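Long-range contacts in Lin1840 protein (Listeria innocua serovar 6a, PDB 4ZO9), which probably hydrolyses terminal, non-reducing beta-D-glucosyl residues and releases beta-D-glucose, as a family 3 glycoside hydrolase that also binds magnesium: residues A[90-95]-A[132-137]; A[226-231]-A[259-264]; A[460-465]-A[487-492]. The protein carries 2 engineered substitutions. All blocks are in the same frame, centred on the assembly; numbering follows the deposited sequence.

Contact 1 of 3, residues A[90-95]-A[132-137]. With BGC (beta-D-glucopyranose), chain C.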
loop_
_atom_site.group_PDB
_atom_site.type_symbol
_atom_site.label_atom_id
_atom_site.label_comp_id
_atom_site.label_asym_id
_atom_site.label_seq_id
_atom_site.Cartn_x
_atom_site.Cartn_y
_atom_site.Cartn_z
ATOM N N ALA A 90 8.463 6.085 -31.282
ATOM C CA ALA A 90 7.081 5.585 -31.151
ATOM C C ALA A 90 6.892 4.549 -30.046
ATOM O O ALA A 90 7.814 3.888 -29.620
ATOM C CB ALA A 90 6.638 4.982 -32.470
ATOM N N ASP A 91 5.648 4.342 -29.687
ATOM C CA ASP A 91 5.236 3.269 -28.786
ATOM C C ASP A 91 5.011 1.922 -29.542
ATOM O O ASP A 91 3.961 1.704 -30.125
ATOM C CB ASP A 91 3.956 3.693 -28.055
ATOM C CG ASP A 91 4.201 4.826 -27.066
ATOM O OD1 ASP A 91 4.997 4.613 -26.148
ATOM O OD2 ASP A 91 3.585 5.900 -27.151
ATOM N N VAL A 92 6.024 1.060 -29.557
ATOM C CA VAL A 92 5.903 -0.305 -30.060
ATOM C C VAL A 92 6.167 -1.146 -28.818
ATOM O O VAL A 92 7.289 -1.382 -28.388
ATOM C CB VAL A 92 6.854 -0.588 -31.257
ATOM C CG1 VAL A 92 6.436 -1.850 -31.983
ATOM C CG2 VAL A 92 6.843 0.637 -32.227
ATOM N N ILE A 93 5.061 -1.514 -28.211
ATOM C CA ILE A 93 5.038 -2.070 -26.882
ATOM C C ILE A 93 5.008 -3.598 -26.902
ATOM O O ILE A 93 5.723 -4.246 -26.180
ATOM C CB ILE A 93 3.815 -1.559 -26.130
ATOM C CG1 ILE A 93 3.814 -0.052 -26.119
ATOM C CG2 ILE A 93 3.807 -2.145 -24.692
ATOM C CD1 ILE A 93 5.170 0.594 -25.738
ATOM N N HIS A 94 4.105 -4.134 -27.664
ATOM C CA HIS A 94 4.037 -5.572 -27.864
ATOM C C HIS A 94 3.661 -5.890 -29.333
ATOM O O HIS A 94 2.808 -6.737 -29.626
ATOM C CB HIS A 94 3.042 -6.192 -26.854
ATOM C CG HIS A 94 1.642 -5.644 -26.917
ATOM N ND1 HIS A 94 0.579 -6.391 -27.374
ATOM C CD2 HIS A 94 1.119 -4.447 -26.559
ATOM C CE1 HIS A 94 -0.532 -5.679 -27.300
ATOM N NE2 HIS A 94 -0.234 -4.497 -26.802
ATOM N N GLY A 95 4.377 -5.262 -30.238
ATOM C CA GLY A 95 4.112 -5.403 -31.660
ATOM C C GLY A 95 3.721 -4.128 -32.348
ATOM O O GLY A 95 3.150 -3.177 -31.731
ATOM N N HIS A 132 12.505 5.097 -35.528
ATOM C CA HIS A 132 13.900 4.864 -35.131
ATOM C C HIS A 132 14.061 4.317 -33.712
ATOM O O HIS A 132 15.070 3.661 -33.387
ATOM C CB HIS A 132 14.680 6.161 -35.217
ATOM C CG HIS A 132 14.575 6.845 -36.536
ATOM N ND1 HIS A 132 14.592 8.216 -36.661
ATOM C CD2 HIS A 132 14.471 6.358 -37.796
ATOM C CE1 HIS A 132 14.512 8.548 -37.933
ATOM N NE2 HIS A 132 14.415 7.441 -38.641
ATOM N N VAL A 133 13.107 4.660 -32.847
ATOM C CA VAL A 133 13.141 4.366 -31.420
ATOM C C VAL A 133 11.763 3.860 -30.992
ATOM O O VAL A 133 10.723 4.432 -31.382
ATOM C CB VAL A 133 13.393 5.629 -30.532
ATOM C CG1 VAL A 133 13.473 5.244 -29.044
ATOM C CG2 VAL A 133 14.665 6.359 -30.888
ATOM N N THR A 134 11.749 2.800 -30.175
ATOM C CA THR A 134 10.533 2.418 -29.508
ATOM C C THR A 134 10.540 2.723 -28.007
ATOM O O THR A 134 11.558 2.583 -27.368
ATOM C CB THR A 134 10.182 0.958 -29.708
ATOM O OG1 THR A 134 8.894 0.718 -29.075
ATOM C CG2 THR A 134 11.260 0.049 -29.135
ATOM N N PHE A 135 9.393 3.134 -27.444
ATOM C CA PHE A 135 9.291 3.372 -26.008
ATOM C C PHE A 135 8.939 2.070 -25.286
ATOM O O PHE A 135 7.876 1.942 -24.729
ATOM C CB PHE A 135 8.300 4.473 -25.638
ATOM C CG PHE A 135 8.568 5.808 -26.306
ATOM C CD1 PHE A 135 9.799 6.437 -26.169
ATOM C CD2 PHE A 135 7.589 6.398 -27.091
ATOM C CE1 PHE A 135 10.049 7.667 -26.730
ATOM C CE2 PHE A 135 7.789 7.648 -27.609
ATOM C CZ PHE A 135 9.051 8.296 -27.444
ATOM N N SER A 136 9.884 1.145 -25.343
ATOM C CA SER A 136 9.837 -0.190 -24.751
ATOM C C SER A 136 11.293 -0.697 -24.541
ATOM O O SER A 136 12.198 -0.316 -25.279
ATOM C CB SER A 136 9.063 -1.126 -25.691
ATOM O OG SER A 136 9.117 -2.486 -25.287
ATOM N N PRO A 137 11.534 -1.588 -23.569
ATOM C CA PRO A 137 10.644 -2.240 -22.621
ATOM C C PRO A 137 10.127 -1.362 -21.448
ATOM O O PRO A 137 10.808 -0.455 -20.947
ATOM C CB PRO A 137 11.512 -3.344 -22.086
ATOM C CG PRO A 137 12.861 -2.715 -22.038
ATOM C CD PRO A 137 12.933 -1.912 -23.302
HETATM C C2 BGC C . 2.908 7.127 -21.816
HETATM C C3 BGC C . 4.323 6.589 -22.034
HETATM C C4 BGC C . 4.623 6.728 -23.508
HETATM C C5 BGC C . 4.910 8.213 -23.790
HETATM C C6 BGC C . 4.918 8.475 -25.289
HETATM C C1 BGC C . 2.772 8.555 -22.423
HETATM O O2 BGC C . 2.577 7.135 -20.425
HETATM O O3 BGC C . 4.427 5.220 -21.651
HETATM O O4 BGC C . 5.712 5.940 -23.827
HETATM O O5 BGC C . 3.977 9.107 -23.030
HETATM O O6 BGC C . 3.577 8.316 -25.734
HETATM O O HOH W 1 6.955 -3.112 -23.996
#
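The carbonyl O of Val92 accepts a hydrogen bond from Thr134 OG1 at 2.7 Å. The bond bends at the acceptor, with a C=O...OG1 angle of 108°. Val92 lies just past the C-terminal end of strand 87-90, and Thr134 belongs to the next strand, 133-134, of the parallel sheet in the TIM-barrel-like N-terminal domain. Thr134 holds OG1 anti to its own N (chi1 -176°), which turns the hydroxyl to the Val92 backbone. The two strands pair in parallel through Ala90 and Thr134. Ala90 N donates to Val133 O at 2.8 Å, and Phe135 N donates to Ala90 O. The latter oxygen also takes a CA-H...O contact from Thr134 CA at 3.1 Å.

Just past the strands, the loops that follow them line part of the sugar pocket. Such sites at the C-terminal ends of the strands are characteristic of TIM barrels. Asp91 OD1 accepts a hydrogen bond from O4 of the bound beta-D-glucopyranose at 2.8 Å. OD1 also sits at the edge of the Phe135 ring, near its plane, 3.3 Å from CD2. The carboxylate and ring planes are 55° apart. Phe135 itself touches the sugar, with CB 3.5 Å from O4. Arg149, Lys191, His192 and Glu473 also hydrogen-bond this glucose. Phe135 O accepts a hydrogen bond from Lys191, so this second-shell carbonyl may help place the lysine.

Farther along, Ser136 OG hydrogen-bonds Tyr172 OH. A water bridges Ser136 OG and Ile93 O; the water O donates to Ile93 O at 2.8 Å.

Contact 2 of 3, residues A[226-231]-A[259-264]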
loop_
_atom_site.group_PDB
_atom_site.type_symbol
_atom_site.label_atom_id
_atom_site.label_comp_id
_atom_site.label_asym_id
_atom_site.label_seq_id
_atom_site.Cartn_x
_atom_site.Cartn_y
_atom_site.Cartn_z
ATOM N N ALA A 226 18.563 -3.750 -18.168
ATOM C CA ALA A 226 18.332 -3.312 -19.558
ATOM C C ALA A 226 19.307 -2.226 -20.019
ATOM O O ALA A 226 19.716 -2.185 -21.183
ATOM C CB ALA A 226 16.908 -2.850 -19.714
ATOM N N ILE A 227 19.653 -1.335 -19.087
ATOM C CA ILE A 227 20.720 -0.340 -19.290
ATOM C C ILE A 227 22.077 -1.040 -19.556
ATOM O O ILE A 227 22.733 -0.758 -20.569
ATOM C CB ILE A 227 20.767 0.674 -18.132
ATOM C CG1 ILE A 227 19.468 1.544 -18.120
ATOM C CG2 ILE A 227 21.979 1.595 -18.242
ATOM C CD1 ILE A 227 19.138 2.095 -16.729
ATOM N N GLN A 228 22.486 -1.963 -18.682
ATOM C CA GLN A 228 23.753 -2.669 -18.865
ATOM C C GLN A 228 23.741 -3.499 -20.160
ATOM O O GLN A 228 24.790 -3.743 -20.729
ATOM C CB GLN A 228 24.145 -3.524 -17.631
ATOM C CG GLN A 228 24.236 -2.780 -16.302
ATOM C CD GLN A 228 24.785 -1.358 -16.471
ATOM O OE1 GLN A 228 25.667 -1.102 -17.326
ATOM N NE2 GLN A 228 24.239 -0.416 -15.704
ATOM N N ALA A 229 22.577 -3.900 -20.661
ATOM C CA ALA A 229 22.537 -4.647 -21.954
ATOM C C ALA A 229 22.523 -3.724 -23.190
ATOM O O ALA A 229 22.442 -4.192 -24.320
ATOM C CB ALA A 229 21.351 -5.615 -21.999
ATOM N N GLY A 230 22.559 -2.414 -22.973
ATOM C CA GLY A 230 22.818 -1.479 -24.050
ATOM C C GLY A 230 21.643 -0.632 -24.473
ATOM O O GLY A 230 21.717 0.002 -25.506
ATOM N N ALA A 231 20.566 -0.612 -23.688
ATOM C CA ALA A 231 19.400 0.202 -24.033
ATOM C C ALA A 231 19.831 1.642 -24.325
ATOM O O ALA A 231 20.544 2.240 -23.552
ATOM C CB ALA A 231 18.347 0.151 -22.936
ATOM N N GLY A 259 25.341 8.352 -12.879
ATOM C CA GLY A 259 26.520 7.910 -12.079
ATOM C C GLY A 259 26.671 6.400 -11.901
ATOM O O GLY A 259 27.592 5.750 -12.452
ATOM N N GLU A 260 25.791 5.818 -11.090
ATOM C CA GLU A 260 25.934 4.408 -10.707
ATOM C C GLU A 260 25.654 3.490 -11.855
ATOM O O GLU A 260 26.363 2.519 -12.077
ATOM C CB GLU A 260 25.010 4.057 -9.568
ATOM C CG GLU A 260 25.388 4.790 -8.289
ATOM C CD GLU A 260 24.387 4.649 -7.153
ATOM O OE1 GLU A 260 23.413 3.878 -7.285
ATOM O OE2 GLU A 260 24.585 5.316 -6.105
ATOM N N MET A 261 24.587 3.768 -12.587
ATOM C CA MET A 261 24.207 2.896 -13.708
ATOM C C MET A 261 24.981 3.207 -14.973
ATOM O O MET A 261 24.856 2.476 -15.968
ATOM C CB MET A 261 22.715 2.990 -13.959
ATOM C CG MET A 261 21.890 2.203 -12.963
ATOM S SD MET A 261 20.128 2.441 -13.309
ATOM C CE MET A 261 19.502 1.839 -11.700
ATOM N N GLU A 262 25.742 4.310 -14.937
ATOM C CA GLU A 262 26.670 4.734 -16.006
ATOM C C GLU A 262 25.945 4.948 -17.324
ATOM O O GLU A 262 26.529 4.750 -18.373
ATOM C CB GLU A 262 27.865 3.759 -16.174
ATOM C CG GLU A 262 28.625 3.522 -14.858
ATOM C CD GLU A 262 29.891 2.695 -15.022
ATOM O OE1 GLU A 262 30.452 2.266 -14.009
ATOM O OE2 GLU A 262 30.343 2.457 -16.155
ATOM N N PHE A 263 24.685 5.389 -17.249
ATOM C CA PHE A 263 23.881 5.711 -18.435
ATOM C C PHE A 263 24.307 7.081 -19.027
ATOM O O PHE A 263 24.301 8.130 -18.355
ATOM C CB PHE A 263 22.380 5.736 -18.122
ATOM C CG PHE A 263 21.518 6.055 -19.342
ATOM C CD1 PHE A 263 21.428 5.154 -20.401
ATOM C CD2 PHE A 263 20.813 7.264 -19.439
ATOM C CE1 PHE A 263 20.690 5.454 -21.540
ATOM C CE2 PHE A 263 20.055 7.576 -20.610
ATOM C CZ PHE A 263 19.993 6.654 -21.634
ATOM N N ASP A 264 24.647 7.054 -20.300
ATOM C CA ASP A 264 25.141 8.208 -20.990
ATOM C C ASP A 264 24.383 8.418 -22.334
ATOM O O ASP A 264 24.925 9.037 -23.220
ATOM C CB ASP A 264 26.655 8.052 -21.248
ATOM C CG ASP A 264 27.269 9.304 -21.890
ATOM O OD1 ASP A 264 26.997 10.425 -21.381
ATOM O OD2 ASP A 264 28.007 9.182 -22.907
#
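This is a contact between two helix ends on the outside of the N-terminal TIM-barrel-like domain. It combines apolar packing with one side-chain to backbone hydrogen bond. The end of helix 221-228 meets the chain where it leaves helix 250-260, and Ile227 is the main apolar link. Its CD1 reaches Met261 SD at 3.6 Å, and the two side chains cross at about a right angle. The other branch, CG2, lies anti to the backbone N and is turned to Phe263, 4.2 Å from CB. CG2 is also 3.8 Å from Met261 O.

That carbonyl is the polar point of the contact. Gln228 NE2 donates to Met261 O at 3.0 Å, and the N-H...O angle of 173° is nearly straight. The oxygen lies almost in the plane of the Gln228 amide. At the acceptor the bond is bent, with a C=O...N angle of 122°. Gln228 bends at chi2 (-36°), which folds its amide back to the partner. NE2 also bonds to Asn224 OD1, one turn earlier in the same helix, so two acceptors hold the amide nitrogen.

Helix 221-228 ends in a Schellman motif, with Gly230 at positive phi. Ala231 follows, and its O approaches the edge of the Phe263 ring, 3.8 Å from CE1.

Around these residues, Ile227 and Phe263 both touch Leu257 of helix 250-260. Ala231 touches Val169 of helix 158-173 and Val190 of strand 187-193, while Met261 touches Phe193 of that same strand.

Contact 3 of 3, residues A[460-465]-A[487-492]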
loop_
_atom_site.group_PDB
_atom_site.type_symbol
_atom_site.label_atom_id
_atom_site.label_comp_id
_atom_site.label_asym_id
_atom_site.label_seq_id
_atom_site.Cartn_x
_atom_site.Cartn_y
_atom_site.Cartn_z
ATOM N N VAL A 460 -19.303 -26.265 -23.333
ATOM C CA VAL A 460 -19.465 -24.845 -23.483
ATOM C C VAL A 460 -18.082 -24.257 -23.463
ATOM O O VAL A 460 -17.293 -24.557 -22.558
ATOM C CB VAL A 460 -20.348 -24.203 -22.392
ATOM C CG1 VAL A 460 -20.680 -22.755 -22.739
ATOM C CG2 VAL A 460 -21.641 -25.009 -22.178
ATOM N N VAL A 461 -17.803 -23.441 -24.472
ATOM C CA VAL A 461 -16.682 -22.493 -24.410
ATOM C C VAL A 461 -17.252 -21.105 -24.025
ATOM O O VAL A 461 -17.893 -20.387 -24.856
ATOM C CB VAL A 461 -15.877 -22.403 -25.724
ATOM C CG1 VAL A 461 -14.720 -21.434 -25.518
ATOM C CG2 VAL A 461 -15.283 -23.752 -26.103
ATOM N N LEU A 462 -17.021 -20.737 -22.766
ATOM C CA LEU A 462 -17.529 -19.486 -22.192
ATOM C C LEU A 462 -16.431 -18.438 -22.246
ATOM O O LEU A 462 -15.471 -18.497 -21.475
ATOM C CB LEU A 462 -17.991 -19.727 -20.777
ATOM C CG LEU A 462 -18.562 -18.516 -20.024
ATOM C CD1 LEU A 462 -19.678 -17.819 -20.778
ATOM C CD2 LEU A 462 -19.092 -19.019 -18.680
ATOM N N ALA A 463 -16.536 -17.495 -23.179
ATOM C CA ALA A 463 -15.471 -16.522 -23.452
ATOM C C ALA A 463 -15.804 -15.211 -22.724
ATOM O O ALA A 463 -16.732 -14.480 -23.097
ATOM C CB ALA A 463 -15.348 -16.289 -24.953
ATOM N N LEU A 464 -15.096 -14.973 -21.621
ATOM C CA LEU A 464 -15.325 -13.824 -20.787
ATOM C C LEU A 464 -14.129 -12.889 -20.912
ATOM O O LEU A 464 -13.022 -13.312 -21.280
ATOM C CB LEU A 464 -15.453 -14.255 -19.336
ATOM C CG LEU A 464 -16.554 -15.246 -19.060
ATOM C CD1 LEU A 464 -16.554 -15.585 -17.578
ATOM C CD2 LEU A 464 -17.916 -14.742 -19.481
ATOM N N GLY A 465 -14.328 -11.622 -20.605
ATOM C CA GLY A 465 -13.181 -10.720 -20.558
ATOM C C GLY A 465 -13.406 -9.264 -20.313
ATOM O O GLY A 465 -14.567 -8.785 -20.210
ATOM N N TYR A 487 -19.941 -12.656 -14.269
ATOM C CA TYR A 487 -19.968 -13.644 -13.180
ATOM C C TYR A 487 -21.372 -14.298 -13.145
ATOM O O TYR A 487 -21.502 -15.479 -12.997
ATOM C CB TYR A 487 -19.633 -12.961 -11.847
ATOM C CG TYR A 487 -18.179 -12.509 -11.711
ATOM C CD1 TYR A 487 -17.147 -13.405 -11.474
ATOM C CD2 TYR A 487 -17.847 -11.214 -11.853
ATOM C CE1 TYR A 487 -15.848 -12.973 -11.349
ATOM C CE2 TYR A 487 -16.563 -10.785 -11.728
ATOM C CZ TYR A 487 -15.576 -11.661 -11.490
ATOM O OH TYR A 487 -14.307 -11.143 -11.407
ATOM N N GLN A 488 -22.413 -13.512 -13.368
ATOM C CA GLN A 488 -23.767 -14.076 -13.432
ATOM C C GLN A 488 -23.910 -14.994 -14.674
ATOM O O GLN A 488 -24.663 -15.953 -14.660
ATOM C CB GLN A 488 -24.844 -12.963 -13.466
ATOM C CG GLN A 488 -24.868 -12.059 -12.273
ATOM C CD GLN A 488 -25.516 -10.705 -12.574
ATOM O OE1 GLN A 488 -25.819 -10.329 -13.740
ATOM N NE2 GLN A 488 -25.706 -9.935 -11.526
ATOM N N LEU A 489 -23.195 -14.704 -15.745
ATOM C CA LEU A 489 -23.299 -15.545 -16.926
ATOM C C LEU A 489 -22.610 -16.852 -16.654
ATOM O O LEU A 489 -23.118 -17.904 -17.001
ATOM C CB LEU A 489 -22.714 -14.865 -18.146
ATOM C CG LEU A 489 -22.612 -15.651 -19.467
ATOM C CD1 LEU A 489 -23.960 -16.236 -19.863
ATOM C CD2 LEU A 489 -21.969 -14.767 -20.555
ATOM N N ALA A 490 -21.471 -16.796 -15.974
ATOM C CA ALA A 490 -20.791 -18.030 -15.591
ATOM C C ALA A 490 -21.646 -18.914 -14.648
ATOM O O ALA A 490 -21.653 -20.132 -14.792
ATOM C CB ALA A 490 -19.453 -17.711 -14.966
ATOM N N LYS A 491 -22.373 -18.288 -13.721
ATOM C CA LYS A 491 -23.279 -18.982 -12.801
ATOM C C LYS A 491 -24.420 -19.623 -13.596
ATOM O O LYS A 491 -24.704 -20.765 -13.415
ATOM C CB LYS A 491 -23.805 -18.024 -11.699
ATOM C CG LYS A 491 -24.657 -18.655 -10.562
ATOM C CD LYS A 491 -25.029 -17.662 -9.439
ATOM C CE LYS A 491 -26.487 -17.189 -9.495
ATOM N NZ LYS A 491 -26.743 -15.927 -8.722
ATOM N N PHE A 492 -25.023 -18.886 -14.525
ATOM C CA PHE A 492 -26.085 -19.433 -15.340
ATOM C C PHE A 492 -25.624 -20.637 -16.146
ATOM O O PHE A 492 -26.231 -21.705 -16.043
ATOM C CB PHE A 492 -26.692 -18.326 -16.225
ATOM C CG PHE A 492 -27.766 -18.807 -17.143
ATOM C CD1 PHE A 492 -29.020 -19.133 -16.651
ATOM C CD2 PHE A 492 -27.538 -18.886 -18.520
ATOM C CE1 PHE A 492 -30.000 -19.584 -17.523
ATOM C CE2 PHE A 492 -28.511 -19.359 -19.378
ATOM C CZ PHE A 492 -29.745 -19.700 -18.873
#
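Leu462 and Leu489 both carry CG anti to the backbone N (chi1 174° in Leu489), which extends each side chain across the gap between strand and helix. Leu464 takes a different first torsion, with CG anti to its carbonyl carbon (chi1 -58°), and still reaches the helix. The motif is a beta-alpha-beta unit of the C-terminal domain, built from strand 459-465, helix 484-495 and strand 500-505. The segments of the first strand and of the helix run nearly antiparallel, at 168°, with their axes 9.9 Å apart.

The contact is apolar packing of a helix on a sheet. The Leu462 and Leu489 side chains slide past each other in opposite directions, with Leu462 CD1 3.8 Å from Leu489 CD2. The second branch of Leu462 goes to the neighbouring helix residue: CD2 lies 3.7 Å from Ala490 CA, so it meets the helix backbone itself. Leu462 thus spans two consecutive helix residues with its two methyls.

Val500 and Ile502 of strand 500-505 also touch Leu462, and Leu515 of helix 513-516 touches both Leu464 and Ala490. Leu464 crosses Leu489 obliquely, and its CD2 meets Leu489 CD2 at 4.2 Å.

In the fold
From the N terminus, contact 1 closes first, with 36 residues, two-thirds of them helical, between its segments. It joins neighbouring parallel strands of the N-terminal domain at the glucose site. Contact 2 closes a 27-residue loop of helix and strand later in the same domain and brings two helix ends together. Its centre is 18 Å from that of contact 1, and strand 187-193 touches residues of both. Contact 3 lies in the C-terminal domain, where it closes the first half of a beta-alpha-beta unit, 47 Å from contact 2 between centres. The three follow in series, and none nests in or crosses another.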